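Side-chain contacts in glutathione S-transferase (Rhodospirillum rubrum F11, PDB 4O7H), which probably catalyses the conjugation of reduced glutathione to electrophilic compounds, as a two-subunit member of the glutathione transferase family: residues R88-R93 with D149-L154; Y161-A166 with K188-L193; Y70-Y75 with S79-P84; A13-V18 with W97-F102; S145-I148 with W153-G156. All coordinates share one frame; numbering follows the deposited sequence. Where two conformers were deposited one is given.

Contact 1 (R88-R93 with D149-L154); sequences RAEVRR and DRRRWL
Glu-90 and Arg-151 reach for each other from opposite directions across the gap between helix 85-119 and the turn that follows helix 127-150. The guanidinium arrives end-on with both terminal nitrogens converging on one oxygen: Arg-151 NH2 lies 2.8 Å from Glu-90 OE2 and Arg-151 NH1 lies 3.2 Å from the same OE2, the first bond the straighter (160°). OE2 sits in the plane of the guanidinium, but the carboxylate is turned 75° against it, so NH1 comes from well above the carboxylate plane while NH2 comes on the anti side. Together with Arg-93, one helical turn further on, the pair forms a salt-bridge network at the surface of the all-helical C-terminal half. Arg-93 approaches the carboxylate side-on, with NE 2.9 Å from Glu-90 OE1 and NH2 2.8 Å from Glu-90 OE2, here on the syn side. Two-point binding fixes the rotation of the carboxylate, which its chain offers by bending at chi2 (64°). Three N-H groups thus grip OE2, which would probably keep the glutamate ionised. Arg-151, extended from CG to NE, also gives NH2 to Leu-154 O at 2.8 Å, along a carbonyl lone pair, tying its own turn together.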
# COMPACT_ATOMS: atom_id res chain seq x y z
N ARG A 88 14.51 5.07 8.23
CA ARG A 88 13.03 4.85 8.23
C ARG A 88 12.49 4.81 6.80
O ARG A 88 11.62 3.99 6.46
CB ARG A 88 12.32 5.92 9.05
CG ARG A 88 12.67 5.81 10.50
CD ARG A 88 12.46 7.09 11.22
NE ARG A 88 11.08 7.41 11.37
CZ ARG A 88 10.33 7.04 12.40
NH1 ARG A 88 10.84 6.28 13.36
NH2 ARG A 88 9.06 7.43 12.46
N ALA A 89 13.01 5.68 5.93
CA ALA A 89 12.61 5.67 4.53
C ALA A 89 12.97 4.35 3.83
O ALA A 89 12.23 3.91 2.95
CB ALA A 89 13.24 6.84 3.80
N GLU A 90 14.13 3.76 4.15
CA GLU A 90 14.55 2.49 3.56
C GLU A 90 13.64 1.36 4.06
O GLU A 90 13.20 0.48 3.28
CB GLU A 90 16.03 2.23 3.90
CG GLU A 90 16.59 0.90 3.44
CD GLU A 90 16.63 0.70 1.93
OE1 GLU A 90 16.39 1.66 1.16
OE2 GLU A 90 16.91 -0.45 1.50
N VAL A 91 13.33 1.39 5.35
CA VAL A 91 12.35 0.42 5.89
C VAL A 91 11.04 0.52 5.11
O VAL A 91 10.45 -0.52 4.68
CB VAL A 91 12.09 0.63 7.38
CG1 VAL A 91 10.97 -0.29 7.85
CG2 VAL A 91 13.35 0.36 8.18
N ARG A 92 10.52 1.73 4.96
CA ARG A 92 9.23 1.94 4.29
C ARG A 92 9.26 1.55 2.80
O ARG A 92 8.28 0.97 2.26
CB ARG A 92 8.70 3.35 4.53
CG ARG A 92 8.34 3.60 5.97
CD ARG A 92 7.51 4.84 6.12
NE ARG A 92 7.14 5.20 7.49
CZ ARG A 92 7.74 6.12 8.25
NH1 ARG A 92 8.81 6.79 7.84
NH2 ARG A 92 7.25 6.39 9.42
N ARG A 93 10.39 1.83 2.13
CA ARG A 93 10.62 1.38 0.77
C ARG A 93 10.45 -0.12 0.67
O ARG A 93 9.77 -0.61 -0.24
CB ARG A 93 12.04 1.80 0.26
CG ARG A 93 12.30 1.37 -1.18
CD ARG A 93 13.75 1.66 -1.61
NE ARG A 93 14.74 0.74 -1.04
CZ ARG A 93 14.95 -0.47 -1.52
NH1 ARG A 93 14.23 -0.93 -2.54
NH2 ARG A 93 15.87 -1.23 -0.96
N ASP A 149 23.14 -10.23 2.26
CA ASP A 149 24.59 -10.52 2.11
C ASP A 149 25.38 -9.26 2.47
O ASP A 149 26.57 -9.32 2.79
CB ASP A 149 24.91 -10.90 0.68
CG ASP A 149 26.31 -11.49 0.52
OD1 ASP A 149 26.76 -12.20 1.42
OD2 ASP A 149 26.91 -11.22 -0.53
N ARG A 150 24.74 -8.10 2.46
CA ARG A 150 25.49 -6.89 2.81
C ARG A 150 24.99 -6.13 4.00
O ARG A 150 25.56 -5.13 4.38
CB ARG A 150 25.59 -5.98 1.59
CG ARG A 150 24.29 -5.52 0.99
CD ARG A 150 24.53 -4.45 -0.10
NE ARG A 150 25.44 -4.91 -1.13
CZ ARG A 150 26.28 -4.14 -1.84
NH1 ARG A 150 27.09 -4.73 -2.71
NH2 ARG A 150 26.35 -2.82 -1.71
N ARG A 151 23.90 -6.58 4.59
CA ARG A 151 23.33 -5.95 5.76
C ARG A 151 23.00 -6.98 6.82
O ARG A 151 22.86 -8.15 6.50
CB ARG A 151 22.02 -5.27 5.34
CG ARG A 151 22.15 -4.20 4.30
CD ARG A 151 20.78 -3.80 3.79
NE ARG A 151 20.86 -2.71 2.83
CZ ARG A 151 19.83 -2.04 2.34
NH1 ARG A 151 20.02 -1.09 1.45
NH2 ARG A 151 18.60 -2.28 2.77
N ARG A 152 22.86 -6.55 8.05
CA ARG A 152 22.55 -7.43 9.15
C ARG A 152 21.12 -7.97 8.99
O ARG A 152 20.87 -9.16 9.16
CB ARG A 152 22.69 -6.65 10.44
CG ARG A 152 22.57 -7.46 11.69
CD ARG A 152 22.62 -6.51 12.87
NE ARG A 152 22.76 -7.19 14.15
CZ ARG A 152 23.71 -8.08 14.38
NH1 ARG A 152 24.56 -8.40 13.41
NH2 ARG A 152 23.81 -8.67 15.56
N TRP A 153 20.21 -7.07 8.66
CA TRP A 153 18.79 -7.39 8.47
C TRP A 153 18.39 -6.68 7.16
O TRP A 153 19.17 -5.94 6.57
CB TRP A 153 17.97 -6.89 9.65
CG TRP A 153 18.22 -7.62 10.91
CD1 TRP A 153 19.00 -7.19 11.96
CD2 TRP A 153 17.70 -8.89 11.30
NE1 TRP A 153 19.00 -8.13 12.96
CE2 TRP A 153 18.22 -9.18 12.59
CE3 TRP A 153 16.89 -9.83 10.68
CZ2 TRP A 153 17.91 -10.37 13.28
CZ3 TRP A 153 16.59 -10.99 11.35
CH2 TRP A 153 17.12 -11.26 12.63
N LEU A 154 17.16 -6.86 6.67
CA LEU A 154 16.89 -6.41 5.27
C LEU A 154 17.06 -4.91 5.04
O LEU A 154 17.47 -4.49 3.97
CB LEU A 154 15.46 -6.71 4.82
CG LEU A 154 15.07 -8.14 4.56
CD1 LEU A 154 13.64 -8.14 4.00
CD2 LEU A 154 16.01 -8.76 3.55

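Contact 2 (Y161-A166 with K188-L193); sequences YADITA and KEWYAL
Trp-190 lays its six-membered ring alongside the helix of Asp-163 and Ala-166, with CZ2 3.6 Å from the backbone O of Asp-163 and CH2 3.7 Å from the CB of Ala-166. The methyl meets the ring obliquely, neither squarely over a face nor at an edge. What aims the indole is its first torsion: CG swings anti to the backbone N (chi1 158°), and the ring is carried across to helix 161-175. There its N-H finds Asp-163. Trp-190 NE1 donates to Asp-163 OD1 over 3.0 Å, nearly straight at 160°, with the oxygen close to the ring plane and using its anti lone pair; carboxylate and indole are turned 37° against each other. The same OD1 also accepts from the backbone N of Leu-154, while OD2 takes the N-H of Thr-160, so neither oxygen of this buried group lacks a partner. That last bond and the one from Ala-162 N to Thr-160 OG1 are consistent with the N-capping box found at this helix start in glutathione transferases, so Trp-190 holds the same aspartate that bonds back to Thr-160. Tyr-191, beside Trp-190, stacks on Trp-181. The contact clasps helix 185-195 onto the first turns of helix 161-175; farther round that helix Tyr-161, Thr-165 and Ala-166 pack against helix 85-119, while Ile-164 touches helix 11-22.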
# COMPACT_ATOMS: atom_id res chain seq x y z
N TYR A 161 10.16 -3.50 10.33
CA TYR A 161 8.96 -3.89 9.61
C TYR A 161 9.35 -4.47 8.24
O TYR A 161 8.60 -5.22 7.63
CB TYR A 161 8.05 -2.69 9.40
CG TYR A 161 7.25 -2.32 10.61
CD1 TYR A 161 6.44 -3.25 11.22
CD2 TYR A 161 7.28 -1.06 11.13
CE1 TYR A 161 5.69 -2.91 12.30
CE2 TYR A 161 6.51 -0.72 12.22
CZ TYR A 161 5.75 -1.67 12.82
OH TYR A 161 5.01 -1.31 13.91
N ALA A 162 10.51 -4.14 7.69
CA ALA A 162 10.89 -4.76 6.42
C ALA A 162 11.03 -6.24 6.51
O ALA A 162 10.51 -7.01 5.65
CB ALA A 162 12.19 -4.14 5.91
N ASP A 163 11.78 -6.70 7.51
CA ASP A 163 11.94 -8.14 7.72
C ASP A 163 10.60 -8.81 8.04
O ASP A 163 10.27 -9.88 7.52
CB ASP A 163 12.88 -8.40 8.89
CG ASP A 163 14.22 -7.74 8.73
OD1 ASP A 163 15.12 -8.37 8.11
OD2 ASP A 163 14.36 -6.58 9.22
N ILE A 164 9.80 -8.12 8.86
CA ILE A 164 8.53 -8.72 9.28
C ILE A 164 7.61 -8.90 8.06
O ILE A 164 7.02 -9.96 7.85
CB ILE A 164 7.86 -7.89 10.33
CG1 ILE A 164 8.70 -7.90 11.63
CG2 ILE A 164 6.50 -8.46 10.67
CD1 ILE A 164 8.21 -6.88 12.61
N THR A 165 7.51 -7.86 7.24
CA THR A 165 6.64 -7.88 6.07
C THR A 165 7.08 -9.00 5.09
O THR A 165 6.27 -9.83 4.69
CB THR A 165 6.62 -6.50 5.38
OG1 THR A 165 6.24 -5.48 6.34
CG2 THR A 165 5.63 -6.51 4.20
N ALA A 166 8.36 -9.00 4.74
CA ALA A 166 8.89 -9.98 3.81
C ALA A 166 8.68 -11.44 4.34
O ALA A 166 8.21 -12.34 3.59
CB ALA A 166 10.38 -9.74 3.54
N LYS A 188 17.20 -18.14 2.55
CA LYS A 188 16.77 -19.19 3.45
C LYS A 188 17.29 -19.02 4.88
O LYS A 188 16.54 -19.16 5.88
CB LYS A 188 17.24 -20.54 2.89
CG LYS A 188 16.68 -21.71 3.69
CD LYS A 188 17.26 -23.05 3.27
CE LYS A 188 16.92 -24.06 4.35
NZ LYS A 188 17.50 -25.41 4.08
N GLU A 189 18.57 -18.69 4.99
CA GLU A 189 19.15 -18.47 6.31
C GLU A 189 18.53 -17.30 7.04
O GLU A 189 18.33 -17.37 8.22
CB GLU A 189 20.68 -18.32 6.23
CG GLU A 189 21.35 -19.68 6.04
CD GLU A 189 20.68 -20.81 6.86
OE1 GLU A 189 20.71 -20.78 8.14
OE2 GLU A 189 20.07 -21.76 6.23
N TRP A 190 18.25 -16.22 6.32
CA TRP A 190 17.59 -15.06 6.90
C TRP A 190 16.20 -15.42 7.38
O TRP A 190 15.79 -15.06 8.50
CB TRP A 190 17.57 -13.90 5.88
CG TRP A 190 16.45 -12.88 6.21
CD1 TRP A 190 16.51 -11.85 7.03
CD2 TRP A 190 15.13 -12.87 5.65
NE1 TRP A 190 15.33 -11.15 7.06
CE2 TRP A 190 14.45 -11.79 6.23
CE3 TRP A 190 14.47 -13.69 4.76
CZ2 TRP A 190 13.11 -11.53 5.94
CZ3 TRP A 190 13.15 -13.46 4.49
CH2 TRP A 190 12.48 -12.37 5.06
N TYR A 191 15.46 -16.19 6.58
CA TYR A 191 14.10 -16.58 6.99
C TYR A 191 14.15 -17.47 8.21
O TYR A 191 13.32 -17.37 9.08
CB TYR A 191 13.33 -17.23 5.86
CG TYR A 191 11.89 -17.60 6.19
CD1 TYR A 191 10.91 -16.63 6.24
CD2 TYR A 191 11.55 -18.87 6.53
CE1 TYR A 191 9.61 -16.96 6.55
CE2 TYR A 191 10.26 -19.22 6.83
CZ TYR A 191 9.28 -18.25 6.84
OH TYR A 191 7.96 -18.60 7.16
N ALA A 192 15.12 -18.36 8.28
CA ALA A 192 15.26 -19.21 9.47
C ALA A 192 15.47 -18.41 10.72
O ALA A 192 14.97 -18.79 11.77
CB ALA A 192 16.43 -20.17 9.23
N LEU A 193 16.22 -17.31 10.61
CA LEU A 193 16.40 -16.43 11.74
C LEU A 193 15.11 -15.75 12.15
O LEU A 193 14.76 -15.74 13.37
CB LEU A 193 17.45 -15.39 11.48
CG LEU A 193 18.90 -15.81 11.41
CD1 LEU A 193 19.68 -14.55 11.04
CD2 LEU A 193 19.31 -16.34 12.77

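Contact 3 (Y70-Y75 with S79-P84); sequences YLEEVY and SLLGGP
Glu-72 pushes its carboxylate into the backbone of the loop 79-84, where main-chain N-H groups meet it. Its OE1 accepts from Leu-80 N at 2.9 Å, virtually straight (178°) and on the syn side of the carboxylate; the same oxygen forms a salt bridge with Lys-23, whose NZ also serves the carbonyl of Tyr-75. For OE2 the model is less certain. It has a weak bond of 3.3 Å from Leu-81 N, but it stands too near the Ser-79 hydroxyl, and the exact positions of both are doubtful. With that caution, Ser-79 OG accepts from Leu-81 N and, at 2.9 Å, from Gly-82 N, which makes an ST turn and an ST motif on one side chain. Glu-72 CG, set anti to the backbone N (chi1 -173°), lies 3.6 Å from Leu-81 CD1, so the aliphatic part of the chain is packed as well, and the bend at chi2 (83°) then turns the carboxylate to the loop's N-H groups. Gly-82 carries the loop on with positive phi. Here the last turn of helix 64-74 anchors the start of the linker that, as in glutathione transferases generally, leads from the thioredoxin-like domain into the helical domain.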
# COMPACT_ATOMS: atom_id res chain seq x y z
N TYR A 70 0.84 3.48 13.74
CA TYR A 70 0.22 3.77 15.03
C TYR A 70 1.03 3.08 16.12
O TYR A 70 1.33 3.69 17.17
CB TYR A 70 -1.21 3.25 15.04
CG TYR A 70 -1.84 3.23 16.41
CD1 TYR A 70 -2.45 4.36 16.95
CD2 TYR A 70 -1.83 2.06 17.16
CE1 TYR A 70 -3.05 4.33 18.23
CE2 TYR A 70 -2.43 2.04 18.44
CZ TYR A 70 -3.00 3.15 18.96
OH TYR A 70 -3.58 3.13 20.25
N LEU A 71 1.38 1.81 15.94
CA LEU A 71 2.15 1.10 17.00
C LEU A 71 3.48 1.79 17.28
O LEU A 71 3.91 1.87 18.45
CB LEU A 71 2.36 -0.38 16.69
CG LEU A 71 1.12 -1.25 16.62
CD1 LEU A 71 1.52 -2.63 16.17
CD2 LEU A 71 0.35 -1.25 17.97
N GLU A 72 4.14 2.31 16.24
CA GLU A 72 5.44 2.94 16.44
C GLU A 72 5.26 4.29 17.15
O GLU A 72 6.14 4.73 17.90
CB GLU A 72 6.17 3.07 15.09
CG GLU A 72 7.62 3.55 15.19
CD GLU A 72 8.63 2.48 15.51
OE1 GLU A 72 8.28 1.30 15.79
OE2 GLU A 72 9.86 2.85 15.46
N GLU A 73 4.13 4.94 16.94
CA GLU A 73 3.84 6.24 17.57
C GLU A 73 3.49 6.07 19.03
O GLU A 73 3.94 6.87 19.89
CB GLU A 73 2.69 6.96 16.84
CG GLU A 73 3.10 7.51 15.48
CD GLU A 73 1.95 8.00 14.64
OE1 GLU A 73 0.83 8.19 15.16
OE2 GLU A 73 2.22 8.24 13.44
N VAL A 74 2.68 5.08 19.34
CA VAL A 74 2.14 4.94 20.72
C VAL A 74 3.02 4.06 21.61
O VAL A 74 3.03 4.21 22.84
CB VAL A 74 0.70 4.44 20.62
CG1 VAL A 74 0.10 4.19 21.99
CG2 VAL A 74 -0.14 5.46 19.87
N TYR A 75 3.74 3.13 21.01
CA TYR A 75 4.56 2.14 21.71
C TYR A 75 5.95 2.13 21.05
O TYR A 75 6.32 1.18 20.36
CB TYR A 75 3.94 0.76 21.65
CG TYR A 75 2.50 0.69 22.07
CD1 TYR A 75 2.13 0.71 23.43
CD2 TYR A 75 1.50 0.62 21.14
CE1 TYR A 75 0.79 0.67 23.81
CE2 TYR A 75 0.16 0.60 21.52
CZ TYR A 75 -0.19 0.60 22.85
OH TYR A 75 -1.54 0.54 23.19
N SER A 79 11.84 -0.18 18.68
CA SER A 79 11.42 0.46 17.38
C SER A 79 11.45 -0.57 16.26
O SER A 79 12.39 -1.37 16.16
CB SER A 79 12.38 1.59 17.01
OG SER A 79 12.01 2.17 15.77
N LEU A 80 10.47 -0.55 15.35
CA LEU A 80 10.48 -1.37 14.19
C LEU A 80 10.68 -0.52 12.91
O LEU A 80 10.60 -1.03 11.81
CB LEU A 80 9.22 -2.19 14.13
CG LEU A 80 9.12 -3.25 15.24
CD1 LEU A 80 7.74 -3.91 15.21
CD2 LEU A 80 10.18 -4.32 15.12
N LEU A 81 10.91 0.78 13.09
CA LEU A 81 11.27 1.65 11.95
C LEU A 81 12.69 2.16 11.98
O LEU A 81 13.26 2.44 10.94
CB LEU A 81 10.35 2.85 11.93
CG LEU A 81 8.96 2.65 11.34
CD1 LEU A 81 8.09 3.87 11.67
CD2 LEU A 81 8.97 2.34 9.87
N GLY A 82 13.26 2.31 13.17
CA GLY A 82 14.60 2.89 13.26
C GLY A 82 14.55 4.39 13.44
O GLY A 82 13.49 5.00 13.56
N GLY A 83 15.73 4.99 13.49
CA GLY A 83 15.85 6.32 14.08
C GLY A 83 16.00 7.40 13.03
O GLY A 83 15.13 8.25 12.89
N PRO A 84 17.11 7.36 12.28
CA PRO A 84 17.27 8.46 11.33
C PRO A 84 16.23 8.41 10.20
O PRO A 84 15.83 7.32 9.78
CB PRO A 84 18.70 8.27 10.78
CG PRO A 84 19.27 7.08 11.46
CD PRO A 84 18.16 6.34 12.19

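Contact 4 (A13-V18 with W97-F102)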
# COMPACT_ATOMS: atom_id res chain seq x y z
N ALA A 13 -2.24 -9.08 8.27
CA ALA A 13 -2.61 -9.47 9.62
C ALA A 13 -1.51 -10.26 10.29
O ALA A 13 -1.23 -10.02 11.48
CB ALA A 13 -3.94 -10.23 9.62
N ARG A 14 -0.85 -11.14 9.54
CA ARG A 14 0.32 -11.82 10.08
C ARG A 14 1.34 -10.82 10.54
O ARG A 14 1.91 -10.94 11.64
CB ARG A 14 0.91 -12.80 9.08
CG ARG A 14 0.08 -14.06 8.82
CD ARG A 14 0.82 -15.09 7.93
NE ARG A 14 0.02 -16.31 7.91
CZ ARG A 14 0.48 -17.55 7.99
NH1 ARG A 14 1.77 -17.80 7.95
NH2 ARG A 14 -0.38 -18.55 8.11
N LYS A 15 1.62 -9.83 9.70
CA LYS A 15 2.59 -8.80 10.06
C LYS A 15 2.26 -8.09 11.35
O LYS A 15 3.12 -7.87 12.20
CB LYS A 15 2.80 -7.79 8.92
CG LYS A 15 3.41 -6.49 9.45
CD LYS A 15 4.02 -5.67 8.40
CE LYS A 15 3.02 -5.18 7.43
NZ LYS A 15 3.76 -4.32 6.48
N VAL A 16 1.00 -7.71 11.55
CA VAL A 16 0.62 -7.03 12.77
C VAL A 16 0.77 -7.94 14.00
O VAL A 16 1.25 -7.51 15.04
CB VAL A 16 -0.79 -6.43 12.64
CG1 VAL A 16 -1.24 -5.81 13.96
CG2 VAL A 16 -0.83 -5.30 11.59
N ARG A 17 0.43 -9.22 13.87
CA ARG A 17 0.61 -10.14 14.93
C ARG A 17 2.10 -10.22 15.35
O ARG A 17 2.42 -10.21 16.54
CB ARG A 17 0.15 -11.56 14.59
CG ARG A 17 -1.34 -11.70 14.36
CD ARG A 17 -1.70 -13.15 14.21
NE ARG A 17 -1.72 -13.81 15.52
CZ ARG A 17 -2.03 -15.10 15.67
NH1 ARG A 17 -2.28 -15.85 14.61
NH2 ARG A 17 -2.14 -15.62 16.89
N VAL A 18 2.97 -10.35 14.37
CA VAL A 18 4.42 -10.37 14.65
C VAL A 18 4.86 -9.07 15.30
O VAL A 18 5.64 -9.08 16.30
CB VAL A 18 5.23 -10.73 13.40
CG1 VAL A 18 6.74 -10.61 13.69
CG2 VAL A 18 4.84 -12.11 12.86
N TRP A 97 7.94 -2.59 -1.17
CA TRP A 97 8.40 -3.63 -2.11
C TRP A 97 7.60 -4.93 -1.89
O TRP A 97 7.11 -5.55 -2.86
CB TRP A 97 9.86 -3.91 -1.89
CG TRP A 97 10.37 -4.98 -2.79
CD1 TRP A 97 10.25 -6.32 -2.60
CD2 TRP A 97 11.08 -4.80 -4.03
NE1 TRP A 97 10.82 -7.00 -3.64
CE2 TRP A 97 11.37 -6.07 -4.51
CE3 TRP A 97 11.53 -3.68 -4.74
CZ2 TRP A 97 12.07 -6.28 -5.72
CZ3 TRP A 97 12.20 -3.88 -5.90
CH2 TRP A 97 12.48 -5.16 -6.38
N PHE A 98 7.45 -5.32 -0.65
CA PHE A 98 6.77 -6.60 -0.37
C PHE A 98 5.29 -6.45 -0.37
O PHE A 98 4.58 -7.31 -0.92
CB PHE A 98 7.32 -7.22 0.95
CG PHE A 98 8.69 -7.76 0.73
CD1 PHE A 98 8.89 -8.99 0.13
CD2 PHE A 98 9.77 -6.98 1.05
CE1 PHE A 98 10.20 -9.42 -0.15
CE2 PHE A 98 11.06 -7.40 0.75
CZ PHE A 98 11.25 -8.63 0.17
N ASP A 99 4.74 -5.38 0.23
CA ASP A 99 3.26 -5.26 0.26
C ASP A 99 2.62 -4.87 -1.09
O ASP A 99 1.41 -5.04 -1.27
CB ASP A 99 2.79 -4.30 1.37
CG ASP A 99 2.78 -4.92 2.74
OD1 ASP A 99 2.71 -6.20 2.92
OD2 ASP A 99 2.89 -4.15 3.74
N ARG A 100 3.40 -4.33 -2.01
CA ARG A 100 2.96 -4.09 -3.40
C ARG A 100 3.51 -5.11 -4.38
O ARG A 100 2.74 -5.84 -5.00
CB ARG A 100 3.32 -2.65 -3.88
CG ARG A 100 3.05 -2.38 -5.36
CD ARG A 100 3.11 -0.87 -5.76
NE ARG A 100 4.41 -0.33 -5.39
CZ ARG A 100 4.64 0.62 -4.49
NH1 ARG A 100 3.63 1.18 -3.83
NH2 ARG A 100 5.87 0.95 -4.20
N LYS A 101 4.81 -5.06 -4.64
CA LYS A 101 5.43 -5.82 -5.74
C LYS A 101 5.39 -7.34 -5.45
O LYS A 101 4.91 -8.13 -6.26
CB LYS A 101 6.84 -5.35 -6.06
CG LYS A 101 7.41 -5.96 -7.30
CD LYS A 101 8.85 -5.53 -7.53
CE LYS A 101 9.56 -6.39 -8.57
NZ LYS A 101 9.04 -6.18 -9.95
N PHE A 102 5.94 -7.76 -4.31
CA PHE A 102 5.88 -9.18 -3.99
C PHE A 102 4.45 -9.63 -3.88
O PHE A 102 4.07 -10.71 -4.38
CB PHE A 102 6.66 -9.45 -2.67
CG PHE A 102 6.79 -10.92 -2.31
CD1 PHE A 102 5.74 -11.64 -1.82
CD2 PHE A 102 8.01 -11.53 -2.42
CE1 PHE A 102 5.90 -12.97 -1.50
CE2 PHE A 102 8.19 -12.84 -2.08
CZ PHE A 102 7.12 -13.57 -1.61
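Lys-15 reaches from helix 11-22 to Asp-99 on helix 85-119, a span that leaves the nearest CA atoms, those of these two residues, 10.4 Å apart. Its CB points toward the other helix and CG stands anti to the backbone N (chi1 161°). CB and CG run past the side chain of Ile-164, on helix 161-175, and CD goes on by the hydroxyl of Thr-165. The chain then bends at chi3 (65°), bringing CE to 3.8 Å from Asp-99 OD2. At the tip NZ closes the salt bridge, 2.9 Å from Asp-99 OD2, taking the syn lone pair; Asp-99 OD1 stays at 4.2 Å from NZ. The ammonium also bonds to Thr-165 OG1, while Asp-99 OD2 accepts a second bond from Trp-65 NE1, so the ion pair is pinned at both of its ends. Asp-99 sits inside a pi-type turn, in which Phe-102 N reaches back five residues to Trp-97 O at 2.9 Å. The bridge joins the thioredoxin-like half to the helical half near the centre of the chain: strand 3-6 packs behind helix 11-22, helix 161-175 flanks both lysine and aspartate, and the next residue on helix 85-119, Arg-100, meets Glu-47 and Asp-63 of the second subunit.

Contact 5 (S145-I148 with W153-G156)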
# COMPACT_ATOMS: atom_id res chain seq x y z
N SER A 145 18.46 -12.13 -0.87
CA SER A 145 19.81 -12.65 -0.69
C SER A 145 20.87 -11.54 -0.87
O SER A 145 21.80 -11.46 -0.09
CB SER A 145 20.11 -13.77 -1.66
OG SER A 145 19.28 -14.92 -1.41
N TRP A 146 20.68 -10.70 -1.86
CA TRP A 146 21.57 -9.53 -2.10
C TRP A 146 21.60 -8.57 -0.93
O TRP A 146 22.69 -8.21 -0.39
CB TRP A 146 21.14 -8.82 -3.40
CG TRP A 146 22.04 -7.70 -3.74
CD1 TRP A 146 21.88 -6.39 -3.40
CD2 TRP A 146 23.30 -7.79 -4.44
NE1 TRP A 146 22.97 -5.65 -3.85
CE2 TRP A 146 23.83 -6.48 -4.51
CE3 TRP A 146 24.00 -8.84 -5.02
CZ2 TRP A 146 25.08 -6.20 -5.12
CZ3 TRP A 146 25.26 -8.54 -5.65
CH2 TRP A 146 25.75 -7.25 -5.67
N LEU A 147 20.41 -8.21 -0.42
CA LEU A 147 20.33 -7.30 0.73
C LEU A 147 21.00 -7.90 1.97
O LEU A 147 21.79 -7.26 2.65
CB LEU A 147 18.84 -6.93 1.00
CG LEU A 147 18.12 -6.18 -0.10
CD1 LEU A 147 16.66 -6.14 0.32
CD2 LEU A 147 18.73 -4.77 -0.23
N ILE A 148 20.66 -9.15 2.31
CA ILE A 148 21.11 -9.76 3.56
C ILE A 148 22.59 -10.16 3.47
O ILE A 148 23.22 -10.35 4.48
CB ILE A 148 20.17 -10.95 4.01
CG1 ILE A 148 20.29 -11.19 5.52
CG2 ILE A 148 20.45 -12.22 3.25
CD1 ILE A 148 19.70 -10.03 6.29
N TRP A 153 20.21 -7.07 8.66
CA TRP A 153 18.79 -7.39 8.47
C TRP A 153 18.39 -6.68 7.16
O TRP A 153 19.17 -5.94 6.57
CB TRP A 153 17.97 -6.89 9.65
CG TRP A 153 18.22 -7.62 10.91
CD1 TRP A 153 19.00 -7.19 11.96
CD2 TRP A 153 17.70 -8.89 11.30
NE1 TRP A 153 19.00 -8.13 12.96
CE2 TRP A 153 18.22 -9.18 12.59
CE3 TRP A 153 16.89 -9.83 10.68
CZ2 TRP A 153 17.91 -10.37 13.28
CZ3 TRP A 153 16.59 -10.99 11.35
CH2 TRP A 153 17.12 -11.26 12.63
N LEU A 154 17.16 -6.86 6.67
CA LEU A 154 16.89 -6.41 5.27
C LEU A 154 17.06 -4.91 5.04
O LEU A 154 17.47 -4.49 3.97
CB LEU A 154 15.46 -6.71 4.82
CG LEU A 154 15.07 -8.14 4.56
CD1 LEU A 154 13.64 -8.14 4.00
CD2 LEU A 154 16.01 -8.76 3.55
N ALA A 155 16.75 -4.10 6.05
CA ALA A 155 16.80 -2.65 5.94
C ALA A 155 17.99 -2.03 6.61
O ALA A 155 18.12 -0.79 6.60
CB ALA A 155 15.53 -2.01 6.49
N GLY A 156 18.86 -2.84 7.19
CA GLY A 156 20.06 -2.36 7.89
C GLY A 156 20.38 -3.09 9.17
O GLY A 156 20.30 -4.31 9.25
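Ile-148 does its touching with one methyl: CD1 comes to 3.5 Å from Trp-153 CA, resting on the backbone rather than on the indole. Two torsions place it. CG1 is anti to the backbone N (chi1 -157°), which leaves CG2 in the crowded position between N and the carbonyl carbon, and chi2 (68°) then folds CD1 over toward the turn. Leu-147 and Leu-154 are built alike, each with CG beside its own backbone N and an extended chi2, and they meet methyl to methyl with Leu-147 CD1 4.2 Å from Leu-154 CD2. Leu-147 also lies beside the carbonyl, its CB 4.1 Å from Leu-154 O. Trp-153 starts a type I turn closed by Gly-156 N to Trp-153 O at 3.2 Å, with a second bond back from Trp-153 N to Gly-156 O. What holds the turn to the end of helix 127-150 is thus burial of methyl groups, with shape rather than bond direction setting the fit; the polar groups of Leu-154 look to Arg-151 and Asp-163.

Four of the five contacts meet around helix 161-175 and the turn before it. Contacts 1 and 5 share Trp-153 and Leu-154, their centres 6 Å apart, and Leu-154 carries both into contact 2, its CD1 3.7 Å from Ala-166 CB. Contact 2 reaches contact 4, where Ala-166 CB lies 3.7 Å from Phe-98 CZ. Contact 3 stands apart, its centre 15 to 20 Å from the others, but is tied in twice: Tyr-161 N to Leu-80 O at 2.9 Å, and Arg-88 NH1 to Gly-82 O at 3.0 Å. Contacts 1, 3 and 4 border the second subunit; salt bridges from Arg-88 and Arg-92 reach Glu-73 of that subunit, joining contacts 1 and 3 between subunits.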